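Local coordinates for Alr1585 protein (Nostoc sp., PDB 5C2I) that probably uses hydrogen peroxide and a bound haem to oxidise dyes and other substrates, as a dye-decolorizing (DyP-type) peroxidase, at residues Gln31-Lys36 and Phe93-Leu98; Ile237-Pro242 and Gly251-Tyr256; Thr363-Ser368 and Leu387-Asn392. The protein carries 1 engineered substitution. All coordinates share one frame; numbering follows the deposited sequence.

How the contacts relate
All three contacts are mainly buried. Contact 3 is the most central, its centre about 2 Å from the centre of the chain. The centres of contacts 1 and 2 each lie about 13 Å from it. Contacts 2 and 3 belong to one antiparallel sheet, where strands 250-261 and 383-390 are neighbours. Contact 1 uses the edge strand of the other large sheet and packs against contact 2 through I34 and I237. The chemistry differs with place. Contact 1 joins a loop to a strand through side-chain amides. Contact 2 is a hairpin pairing with a partly exposed valine. Contact 3 combines strand pairing with an arginine that bonds a haem propionate and the iron-bound water.

Contact 1 of 3, residues Gln31-Lys36 and Phe93-Leu98; sequences QGNILK and FANFFL
Q31 and N95 both turn CG anti to their own carbonyl carbon (chi1 -69° and -80°), and this brings their amides together. Q31 is extended beyond CG, and its amide lies along the F96 backbone. Q31 OE1 accepts from F96 N at 2.9 Å. Q31 NE2 gives an almost straight bond to F96 O at 2.9 Å, in the carbonyl plane. The Q31 amide therefore grips both polar backbone atoms of one strand residue. Its NE2 also reaches P459 O. N95 ND2 spends one N-H on Q31 OE1 at 3.0 Å, from above the carbonyl plane. Its other N-H points to G32 O at 2.9 Å, at 175°. N33 ND2 adds only a weak bond to N95 OD1, while N33 OD1 takes H38 N. Beside this network the F93 ring packs on the loop: F93 CZ has G32 C at its edge at 3.5 Å, and N33 CB is equally near. The contact ties the loop after helix 24-29 to strand 93-98, the edge of a five-stranded sheet in the alpha+beta barrel domain. The buried amides of Q31 and N95 find partners within the protein, and the bonds at Q31 OE1 and NE2 are likely to prevent flipping.

Contact 2 of 3, residues Ile237-Pro242 and Gly251-Tyr256; sequences ILVEDP and GSYLVY
V239 and G251 form an antiparallel hydrogen-bonded pair in the beta hairpin made by strands 239-240 and 250-261. The tight part is the backbone around this pair. G251 N donates to V239 O at 2.8 Å, nearly along the C=O axis. V239 N returns a bond to G251 O at 2.9 Å. The same G251 oxygen takes a CA-H contact from L238, with CA 3.2 Å away. Before V239, the carbonyl of I237 is held by a side chain. S252 turns OG anti to its backbone N (chi1 -174°), and the hydroxyl donates to I237 O. S252 OG also has Q390 O as a partner in the neighbouring strand 383-390, so it lies where three chain segments meet. An alanine at S252 would remove this hydroxyl and would probably leave the I237 carbonyl without its donor, allowing residues 237-238 to drift from the strand. I237 itself packs on I34, L35 and F210. The V239 side chain, partly exposed, has looser company. Its nearest side-chain partner across the hairpin is Y253, and the two side chains cross at about a right angle. F457 of strand 448-458 packs on both. The Y253 hydroxyl is bonded to D116 N. The solvent side is at E240, which is exposed and points away; D241 is buried again and bonds S460. On the looser side, V239 CG2 rests 3.9 Å from Y253 CE2; on the tight side, S252 OG stands just 2.6 Å from I237 O.

Contact 3 of 3, residues Thr363-Ser368 and Leu387-Asn392; sequences TRRAVS and LCFQSN. With HEM (protoporphyrin IX containing Fe), chain E.
The haem pocket borders this strand pairing, in which T363 and R364 face F389 and C388. R364 lies on the side of the haem where a water binds the iron, consistent with the distal arginine of DyP-type peroxidases. Its side chain bends about the CG-CD bond (chi3 -68°) and lays one guanidinium face over the porphyrin, with HEM C4D 3.3 Å from that plane. The edge of the group meets a haem propionate. R364 NH1 donates to HEM O2A at 2.9 Å, and R364 NH2 to the same oxygen at 3.0 Å. A further bond from NH2 to O1A is weak. NH1 also donates to the iron-bound water at 2.9 Å, and this water sits 2.3 Å from the iron. One arginine thus joins propionate and iron ligand, and S206 O takes another bond from NH2.

Backbone pairing flanks this arginine. T363 and F389 are a hydrogen-bonded pair, with F389 N 2.9 Å from T363 O and a return bond from T363 N to F389 O. A second water bridges T363 OG1 and F389 O. R364 and C388 form the non-hydrogen-bonded pair beside it. Next, R365 N donates to L387 O at 2.8 Å.

R365 follows at the break in the strand. Its CG meets the edge of the F389 ring, 3.8 Å from CD2. Its guanidinium goes on to I34 O and N33 O in the loop before strand 42-50. L387 CB packs on the R365 carbonyl. Strand 383-390 lies between 363-369 and 250-261, where L387 touches L254 and Y256. Further along strand 363-369, V367 packs on I187 of strand 177-189.

Contact 1 of 3, residues Gln31-Lys36 and Phe93-Leu98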
loop_
_atom_site.group_PDB
_atom_site.type_symbol
_atom_site.label_atom_id
_atom_site.label_comp_id
_atom_site.label_asym_id
_atom_site.label_seq_id
_atom_site.Cartn_x
_atom_site.Cartn_y
_atom_site.Cartn_z
ATOM N N GLN A 31 -32.601 -12.730 -12.501
ATOM C CA GLN A 31 -31.292 -12.841 -11.836
ATOM C C GLN A 31 -30.459 -11.549 -12.030
ATOM O O GLN A 31 -30.588 -10.843 -13.025
ATOM C CB GLN A 31 -30.489 -14.018 -12.388
ATOM C CG GLN A 31 -31.062 -15.367 -12.013
ATOM C CD GLN A 31 -30.104 -16.495 -12.312
ATOM O OE1 GLN A 31 -28.948 -16.488 -11.857
ATOM N NE2 GLN A 31 -30.569 -17.474 -13.057
ATOM N N GLY A 32 -29.609 -11.253 -11.061
ATOM C CA GLY A 32 -28.625 -10.186 -11.156
ATOM C C GLY A 32 -27.517 -10.462 -12.162
ATOM O O GLY A 32 -27.479 -11.527 -12.798
ATOM N N ASN A 33 -26.636 -9.465 -12.331
ATOM C CA ASN A 33 -25.472 -9.522 -13.227
ATOM C C ASN A 33 -25.822 -9.422 -14.703
ATOM O O ASN A 33 -24.921 -9.434 -15.549
ATOM C CB ASN A 33 -24.636 -10.794 -12.964
ATOM C CG ASN A 33 -23.210 -10.708 -13.476
ATOM O OD1 ASN A 33 -22.565 -9.657 -13.433
ATOM N ND2 ASN A 33 -22.695 -11.846 -13.930
ATOM N N ILE A 34 -27.095 -9.246 -15.017
ATOM C CA ILE A 34 -27.529 -9.181 -16.394
ATOM C C ILE A 34 -27.713 -7.702 -16.808
ATOM O O ILE A 34 -26.941 -7.204 -17.595
ATOM C CB ILE A 34 -28.798 -10.015 -16.610
ATOM C CG1 ILE A 34 -28.488 -11.514 -16.329
ATOM C CG2 ILE A 34 -29.308 -9.882 -18.040
ATOM C CD1 ILE A 34 -29.741 -12.403 -16.170
ATOM N N LEU A 35 -28.694 -7.010 -16.207
ATOM C CA LEU A 35 -28.903 -5.594 -16.474
ATOM C C LEU A 35 -27.780 -4.701 -15.960
ATOM O O LEU A 35 -27.536 -3.629 -16.537
ATOM C CB LEU A 35 -30.233 -5.121 -15.918
ATOM C CG LEU A 35 -31.457 -5.843 -16.468
ATOM C CD1 LEU A 35 -32.717 -5.270 -15.847
ATOM C CD2 LEU A 35 -31.524 -5.802 -17.993
ATOM N N LYS A 36 -27.131 -5.136 -14.876
ATOM C CA LYS A 36 -25.986 -4.434 -14.318
ATOM C C LYS A 36 -25.060 -5.468 -13.742
ATOM O O LYS A 36 -25.485 -6.397 -13.049
ATOM C CB LYS A 36 -26.444 -3.442 -13.217
ATOM C CG LYS A 36 -25.308 -2.664 -12.533
ATOM C CD LYS A 36 -25.852 -1.398 -11.866
ATOM C CE LYS A 36 -24.828 -0.760 -10.923
ATOM N NZ LYS A 36 -23.569 -0.484 -11.686
ATOM N N PHE A 93 -22.787 -12.797 -3.925
ATOM C CA PHE A 93 -23.577 -12.723 -5.135
ATOM C C PHE A 93 -23.615 -14.099 -5.786
ATOM O O PHE A 93 -22.587 -14.787 -5.844
ATOM C CB PHE A 93 -22.949 -11.718 -6.125
ATOM C CG PHE A 93 -23.740 -11.575 -7.386
ATOM C CD1 PHE A 93 -23.553 -12.481 -8.441
ATOM C CD2 PHE A 93 -24.801 -10.686 -7.444
ATOM C CE1 PHE A 93 -24.409 -12.474 -9.523
ATOM C CE2 PHE A 93 -25.606 -10.617 -8.574
ATOM C CZ PHE A 93 -25.397 -11.505 -9.610
ATOM N N ALA A 94 -24.768 -14.518 -6.305
ATOM C CA ALA A 94 -24.820 -15.814 -7.022
ATOM C C ALA A 94 -25.744 -15.798 -8.244
ATOM O O ALA A 94 -26.878 -15.272 -8.175
ATOM C CB ALA A 94 -25.219 -16.930 -6.065
ATOM N N ASN A 95 -25.292 -16.466 -9.304
ATOM C CA ASN A 95 -26.087 -16.765 -10.481
ATOM C C ASN A 95 -26.127 -18.288 -10.654
ATOM O O ASN A 95 -25.222 -19.021 -10.207
ATOM C CB ASN A 95 -25.450 -16.246 -11.773
ATOM C CG ASN A 95 -25.633 -14.779 -12.057
ATOM O OD1 ASN A 95 -24.675 -14.104 -12.453
ATOM N ND2 ASN A 95 -26.868 -14.274 -11.954
ATOM N N PHE A 96 -27.134 -18.752 -11.367
ATOM C CA PHE A 96 -27.204 -20.147 -11.804
ATOM C C PHE A 96 -27.659 -20.193 -13.262
ATOM O O PHE A 96 -28.690 -19.588 -13.617
ATOM C CB PHE A 96 -28.171 -20.929 -10.926
ATOM C CG PHE A 96 -28.272 -22.397 -11.268
ATOM C CD1 PHE A 96 -27.320 -23.280 -10.824
ATOM C CD2 PHE A 96 -29.305 -22.876 -12.060
ATOM C CE1 PHE A 96 -27.367 -24.618 -11.192
ATOM C CE2 PHE A 96 -29.392 -24.218 -12.391
ATOM C CZ PHE A 96 -28.421 -25.088 -11.944
ATOM N N PHE A 97 -26.915 -20.919 -14.086
ATOM C CA PHE A 97 -27.215 -21.048 -15.522
ATOM C C PHE A 97 -27.372 -22.502 -15.946
ATOM O O PHE A 97 -26.667 -23.382 -15.422
ATOM C CB PHE A 97 -26.104 -20.418 -16.349
ATOM C CG PHE A 97 -25.676 -19.029 -15.913
ATOM C CD1 PHE A 97 -26.329 -17.915 -16.348
ATOM C CD2 PHE A 97 -24.569 -18.857 -15.074
ATOM C CE1 PHE A 97 -25.917 -16.649 -15.933
ATOM C CE2 PHE A 97 -24.129 -17.616 -14.703
ATOM C CZ PHE A 97 -24.809 -16.493 -15.120
ATOM N N LEU A 98 -28.261 -22.749 -16.900
ATOM C CA LEU A 98 -28.458 -24.076 -17.500
ATOM C C LEU A 98 -28.098 -24.074 -18.964
ATOM O O LEU A 98 -28.444 -23.143 -19.693
ATOM C CB LEU A 98 -29.920 -24.554 -17.349
ATOM C CG LEU A 98 -30.334 -24.916 -15.920
ATOM C CD1 LEU A 98 -31.843 -24.989 -15.812
ATOM C CD2 LEU A 98 -29.692 -26.217 -15.484
#

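Contact 2 of 3, residues Ile237-Pro242 and Gly251-Tyr256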
loop_
_atom_site.group_PDB
_atom_site.type_symbol
_atom_site.label_atom_id
_atom_site.label_comp_id
_atom_site.label_asym_id
_atom_site.label_seq_id
_atom_site.Cartn_x
_atom_site.Cartn_y
_atom_site.Cartn_z
ATOM N N ILE A 237 -31.666 -7.814 -24.382
ATOM C CA ILE A 237 -30.980 -8.652 -23.417
ATOM C C ILE A 237 -31.898 -9.680 -22.710
ATOM O O ILE A 237 -31.425 -10.769 -22.360
ATOM C CB ILE A 237 -30.215 -7.767 -22.386
ATOM C CG1 ILE A 237 -29.228 -8.560 -21.562
ATOM C CG2 ILE A 237 -31.169 -6.989 -21.460
ATOM C CD1 ILE A 237 -28.287 -7.710 -20.719
ATOM N N LEU A 238 -33.166 -9.330 -22.476
ATOM C CA LEU A 238 -34.094 -10.236 -21.803
ATOM C C LEU A 238 -34.976 -11.024 -22.749
ATOM O O LEU A 238 -35.358 -10.527 -23.774
ATOM C CB LEU A 238 -34.980 -9.448 -20.825
ATOM C CG LEU A 238 -34.238 -8.630 -19.772
ATOM C CD1 LEU A 238 -35.206 -8.071 -18.762
ATOM C CD2 LEU A 238 -33.159 -9.441 -19.072
ATOM N N VAL A 239 -35.344 -12.234 -22.340
ATOM C CA VAL A 239 -36.420 -12.982 -22.972
ATOM C C VAL A 239 -37.295 -13.570 -21.878
ATOM O O VAL A 239 -36.828 -13.912 -20.764
ATOM C CB VAL A 239 -36.038 -14.153 -23.893
ATOM C CG1 VAL A 239 -35.486 -13.653 -25.232
ATOM C CG2 VAL A 239 -35.089 -15.054 -23.166
ATOM N N GLU A 240 -38.540 -13.741 -22.223
ATOM C CA GLU A 240 -39.467 -14.415 -21.319
ATOM C C GLU A 240 -38.940 -15.802 -20.998
ATOM O O GLU A 240 -38.558 -16.551 -21.892
ATOM C CB GLU A 240 -40.836 -14.573 -21.948
ATOM C CG GLU A 240 -41.711 -13.377 -21.806
ATOM C CD GLU A 240 -43.099 -13.613 -22.386
ATOM O OE1 GLU A 240 -43.554 -14.769 -22.490
ATOM O OE2 GLU A 240 -43.711 -12.615 -22.772
ATOM N N ASP A 241 -38.925 -16.157 -19.724
ATOM C CA ASP A 241 -38.605 -17.528 -19.373
ATOM C C ASP A 241 -39.885 -18.360 -19.652
ATOM O O ASP A 241 -40.885 -18.205 -18.964
ATOM C CB ASP A 241 -38.199 -17.624 -17.919
ATOM C CG ASP A 241 -37.850 -19.056 -17.486
ATOM O OD1 ASP A 241 -38.102 -20.022 -18.255
ATOM O OD2 ASP A 241 -37.292 -19.174 -16.376
ATOM N N PRO A 242 -39.847 -19.253 -20.667
ATOM C CA PRO A 242 -41.072 -20.036 -20.962
ATOM C C PRO A 242 -41.575 -20.866 -19.776
ATOM O O PRO A 242 -42.719 -21.261 -19.789
ATOM C CB PRO A 242 -40.669 -20.973 -22.102
ATOM C CG PRO A 242 -39.191 -21.001 -22.096
ATOM C CD PRO A 242 -38.670 -19.779 -21.368
ATOM N N GLY A 251 -35.367 -14.061 -18.351
ATOM C CA GLY A 251 -34.009 -14.550 -18.307
ATOM C C GLY A 251 -33.201 -13.929 -19.453
ATOM O O GLY A 251 -33.662 -12.982 -20.122
ATOM N N SER A 252 -31.991 -14.445 -19.646
ATOM C CA SER A 252 -31.089 -13.978 -20.685
ATOM C C SER A 252 -30.170 -15.095 -21.079
ATOM O O SER A 252 -29.945 -16.030 -20.314
ATOM C CB SER A 252 -30.284 -12.751 -20.202
ATOM O OG SER A 252 -29.493 -12.207 -21.273
ATOM N N TYR A 253 -29.648 -15.021 -22.307
ATOM C CA TYR A 253 -28.716 -16.011 -22.812
ATOM C C TYR A 253 -27.275 -15.587 -22.568
ATOM O O TYR A 253 -26.895 -14.461 -22.862
ATOM C CB TYR A 253 -28.927 -16.242 -24.310
ATOM C CG TYR A 253 -30.227 -16.918 -24.639
ATOM C CD1 TYR A 253 -30.367 -18.309 -24.457
ATOM C CD2 TYR A 253 -31.323 -16.204 -25.100
ATOM C CE1 TYR A 253 -31.572 -18.934 -24.715
ATOM C CE2 TYR A 253 -32.516 -16.833 -25.439
ATOM C CZ TYR A 253 -32.630 -18.211 -25.246
ATOM O OH TYR A 253 -33.825 -18.832 -25.549
ATOM N N LEU A 254 -26.504 -16.516 -22.015
ATOM C CA LEU A 254 -25.125 -16.327 -21.684
ATOM C C LEU A 254 -24.221 -17.035 -22.689
ATOM O O LEU A 254 -24.397 -18.232 -22.967
ATOM C CB LEU A 254 -24.831 -16.863 -20.285
ATOM C CG LEU A 254 -23.366 -16.874 -19.842
ATOM C CD1 LEU A 254 -22.771 -15.502 -19.699
ATOM C CD2 LEU A 254 -23.190 -17.669 -18.546
ATOM N N VAL A 255 -23.228 -16.328 -23.187
ATOM C CA VAL A 255 -22.119 -16.917 -23.938
ATOM C C VAL A 255 -20.929 -16.906 -22.976
ATOM O O VAL A 255 -20.599 -15.849 -22.429
ATOM C CB VAL A 255 -21.779 -16.051 -25.162
ATOM C CG1 VAL A 255 -20.432 -16.480 -25.789
ATOM C CG2 VAL A 255 -22.883 -16.097 -26.192
ATOM N N TYR A 256 -20.309 -18.056 -22.759
ATOM C CA TYR A 256 -19.099 -18.193 -21.923
ATOM C C TYR A 256 -17.998 -18.782 -22.788
ATOM O O TYR A 256 -18.203 -19.838 -23.385
ATOM C CB TYR A 256 -19.382 -19.112 -20.717
ATOM C CG TYR A 256 -18.299 -19.128 -19.666
ATOM C CD1 TYR A 256 -16.988 -19.611 -19.947
ATOM C CD2 TYR A 256 -18.543 -18.670 -18.415
ATOM C CE1 TYR A 256 -16.002 -19.582 -18.988
ATOM C CE2 TYR A 256 -17.566 -18.685 -17.429
ATOM C CZ TYR A 256 -16.299 -19.113 -17.718
ATOM O OH TYR A 256 -15.351 -19.113 -16.741
#

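Contact 3 of 3, residues Thr363-Ser368 and Leu387-Asn392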
loop_
_atom_site.group_PDB
_atom_site.type_symbol
_atom_site.label_atom_id
_atom_site.label_comp_id
_atom_site.label_asym_id
_atom_site.label_seq_id
_atom_site.Cartn_x
_atom_site.Cartn_y
_atom_site.Cartn_z
ATOM N N THR A 363 -23.847 -7.392 -24.072
ATOM C CA THR A 363 -23.604 -6.823 -22.756
ATOM C C THR A 363 -22.554 -7.690 -22.070
ATOM O O THR A 363 -22.792 -8.863 -21.782
ATOM C CB THR A 363 -24.919 -6.801 -21.969
ATOM O OG1 THR A 363 -25.879 -5.976 -22.641
ATOM C CG2 THR A 363 -24.728 -6.300 -20.532
ATOM N N ARG A 364 -21.367 -7.142 -21.880
ATOM C CA ARG A 364 -20.199 -7.934 -21.468
ATOM C C ARG A 364 -20.090 -7.987 -19.917
ATOM O O ARG A 364 -20.289 -6.954 -19.208
ATOM C CB ARG A 364 -18.943 -7.359 -22.105
ATOM C CG ARG A 364 -18.933 -7.557 -23.625
ATOM C CD ARG A 364 -17.719 -6.914 -24.292
ATOM N NE ARG A 364 -17.866 -5.467 -24.165
ATOM C CZ ARG A 364 -16.879 -4.616 -23.913
ATOM N NH1 ARG A 364 -15.637 -5.032 -23.789
ATOM N NH2 ARG A 364 -17.137 -3.335 -23.789
ATOM N N ARG A 365 -19.753 -9.153 -19.411
ATOM C CA ARG A 365 -19.559 -9.366 -17.973
ATOM C C ARG A 365 -18.320 -10.203 -17.724
ATOM O O ARG A 365 -18.358 -11.170 -16.950
ATOM C CB ARG A 365 -20.811 -10.031 -17.362
ATOM C CG ARG A 365 -22.123 -9.288 -17.586
ATOM C CD ARG A 365 -22.241 -8.056 -16.702
ATOM N NE ARG A 365 -23.482 -7.305 -16.950
ATOM C CZ ARG A 365 -23.559 -6.033 -17.321
ATOM N NH1 ARG A 365 -22.466 -5.366 -17.643
ATOM N NH2 ARG A 365 -24.738 -5.428 -17.466
ATOM N N ALA A 366 -17.256 -9.872 -18.465
ATOM C CA ALA A 366 -16.042 -10.682 -18.474
ATOM C C ALA A 366 -15.182 -10.430 -17.244
ATOM O O ALA A 366 -15.294 -9.369 -16.575
ATOM C CB ALA A 366 -15.246 -10.428 -19.744
ATOM N N VAL A 367 -14.309 -11.384 -16.941
ATOM C CA VAL A 367 -13.343 -11.249 -15.843
ATOM C C VAL A 367 -12.063 -11.922 -16.288
ATOM O O VAL A 367 -12.063 -12.679 -17.278
ATOM C CB VAL A 367 -13.809 -11.867 -14.517
ATOM C CG1 VAL A 367 -15.019 -11.132 -13.972
ATOM C CG2 VAL A 367 -14.146 -13.328 -14.685
ATOM N N SER A 368 -10.996 -11.709 -15.548
ATOM C CA SER A 368 -9.700 -12.275 -15.944
ATOM C C SER A 368 -9.396 -13.596 -15.226
ATOM O O SER A 368 -9.912 -13.866 -14.155
ATOM C CB SER A 368 -8.607 -11.242 -15.648
ATOM O OG SER A 368 -8.708 -10.210 -16.627
ATOM N N LEU A 387 -17.669 -13.454 -20.794
ATOM C CA LEU A 387 -19.106 -13.710 -20.596
ATOM C C LEU A 387 -19.873 -12.564 -21.215
ATOM O O LEU A 387 -19.507 -11.415 -20.992
ATOM C CB LEU A 387 -19.467 -13.758 -19.113
ATOM C CG LEU A 387 -19.076 -15.014 -18.308
ATOM C CD1 LEU A 387 -17.584 -15.019 -17.996
ATOM C CD2 LEU A 387 -19.855 -15.029 -17.005
ATOM N N CYS A 388 -20.924 -12.862 -21.972
ATOM C CA CYS A 388 -21.824 -11.812 -22.395
ATOM C C CYS A 388 -23.264 -12.302 -22.431
ATOM O O CYS A 388 -23.511 -13.505 -22.607
ATOM C CB CYS A 388 -21.396 -11.210 -23.731
ATOM S SG CYS A 388 -21.724 -12.207 -25.202
ATOM N N PHE A 389 -24.181 -11.337 -22.309
ATOM C CA PHE A 389 -25.604 -11.551 -22.313
ATOM C C PHE A 389 -26.272 -10.916 -23.525
ATOM O O PHE A 389 -25.783 -9.898 -24.085
ATOM C CB PHE A 389 -26.236 -11.019 -21.018
ATOM C CG PHE A 389 -25.932 -11.828 -19.821
ATOM C CD1 PHE A 389 -26.533 -13.084 -19.620
ATOM C CD2 PHE A 389 -25.067 -11.341 -18.824
ATOM C CE1 PHE A 389 -26.226 -13.833 -18.482
ATOM C CE2 PHE A 389 -24.781 -12.087 -17.703
ATOM C CZ PHE A 389 -25.357 -13.329 -17.521
ATOM N N GLN A 390 -27.373 -11.526 -23.938
ATOM C CA GLN A 390 -28.136 -11.096 -25.089
ATOM C C GLN A 390 -29.452 -11.842 -25.093
ATOM O O GLN A 390 -29.604 -12.863 -24.400
ATOM C CB GLN A 390 -27.435 -11.401 -26.386
ATOM C CG GLN A 390 -27.008 -12.858 -26.524
ATOM C CD GLN A 390 -25.519 -13.036 -26.337
ATOM O OE1 GLN A 390 -24.743 -12.701 -27.214
ATOM N NE2 GLN A 390 -25.115 -13.624 -25.213
ATOM N N SER A 391 -30.426 -11.315 -25.842
ATOM C CA SER A 391 -31.683 -12.012 -26.011
ATOM C C SER A 391 -31.665 -13.002 -27.195
ATOM O O SER A 391 -32.572 -13.832 -27.319
ATOM C CB SER A 391 -32.823 -11.026 -26.206
ATOM O OG SER A 391 -32.606 -10.219 -27.347
ATOM N N ASN A 392 -30.669 -12.883 -28.070
ATOM C CA ASN A 392 -30.599 -13.673 -29.293
ATOM C C ASN A 392 -29.136 -13.885 -29.677
ATOM O O ASN A 392 -28.469 -12.954 -30.173
ATOM C CB ASN A 392 -31.373 -12.976 -30.433
ATOM C CG ASN A 392 -31.445 -13.807 -31.706
ATOM O OD1 ASN A 392 -30.520 -14.477 -32.083
ATOM N ND2 ASN A 392 -32.536 -13.700 -32.402
HETATM C CHA HEM E . -14.404 -3.574 -26.525
HETATM C CHB HEM E . -10.525 -6.244 -25.485
HETATM C CHC HEM E . -12.887 -10.207 -26.949
HETATM C CHD HEM E . -16.640 -7.467 -28.206
HETATM C C1A HEM E . -13.130 -3.953 -26.132
HETATM C C2A HEM E . -12.112 -3.061 -25.682
HETATM C C3A HEM E . -11.029 -3.813 -25.392
HETATM C C4A HEM E . -11.382 -5.159 -25.636
HETATM C CMA HEM E . -9.702 -3.353 -24.849
HETATM C CAA HEM E . -12.201 -1.535 -25.539
HETATM C CBA HEM E . -12.729 -0.973 -24.216
HETATM C CGA HEM E . -14.137 -1.458 -24.007
HETATM O O1A HEM E . -15.131 -0.875 -24.530
HETATM O O2A HEM E . -14.308 -2.458 -23.308
HETATM C C1B HEM E . -10.874 -7.566 -25.761
HETATM C C2B HEM E . -10.010 -8.692 -25.530
HETATM C C3B HEM E . -10.667 -9.785 -25.890
HETATM C C4B HEM E . -11.949 -9.314 -26.418
HETATM C CMB HEM E . -8.643 -8.610 -24.949
HETATM C CAB HEM E . -10.306 -11.222 -25.811
HETATM C CBB HEM E . -9.411 -11.725 -24.943
HETATM C C1C HEM E . -14.123 -9.806 -27.481
HETATM C C2C HEM E . -15.019 -10.612 -28.151
HETATM C C3C HEM E . -16.074 -9.821 -28.528
HETATM C C4C HEM E . -15.808 -8.533 -28.050
HETATM C CMC HEM E . -14.929 -12.091 -28.389
HETATM C CAC HEM E . -17.266 -10.160 -29.304
HETATM C CBC HEM E . -17.403 -11.075 -30.231
HETATM C C1D HEM E . -16.329 -6.201 -27.715
HETATM C C2D HEM E . -17.279 -5.099 -27.824
HETATM C C3D HEM E . -16.652 -4.008 -27.405
HETATM C C4D HEM E . -15.315 -4.484 -26.989
HETATM C CMD HEM E . -18.708 -5.142 -28.341
HETATM C CAD HEM E . -17.243 -2.632 -27.295
HETATM C CBD HEM E . -17.149 -1.822 -28.593
HETATM C CGD HEM E . -17.799 -0.491 -28.399
HETATM O O1D HEM E . -17.110 0.494 -28.653
HETATM O O2D HEM E . -19.006 -0.361 -28.000
HETATM N NA HEM E . -12.646 -5.226 -26.173
HETATM N NB HEM E . -11.952 -7.983 -26.346
HETATM N NC HEM E . -14.556 -8.513 -27.502
HETATM N ND HEM E . -15.137 -5.782 -27.283
HETATM FE FE HEM E . -13.585 -6.846 -26.861
HETATM O O HOH W 1 -27.162 -7.133 -24.654
HETATM O O HOH W 2 -14.430 -7.456 -24.768
#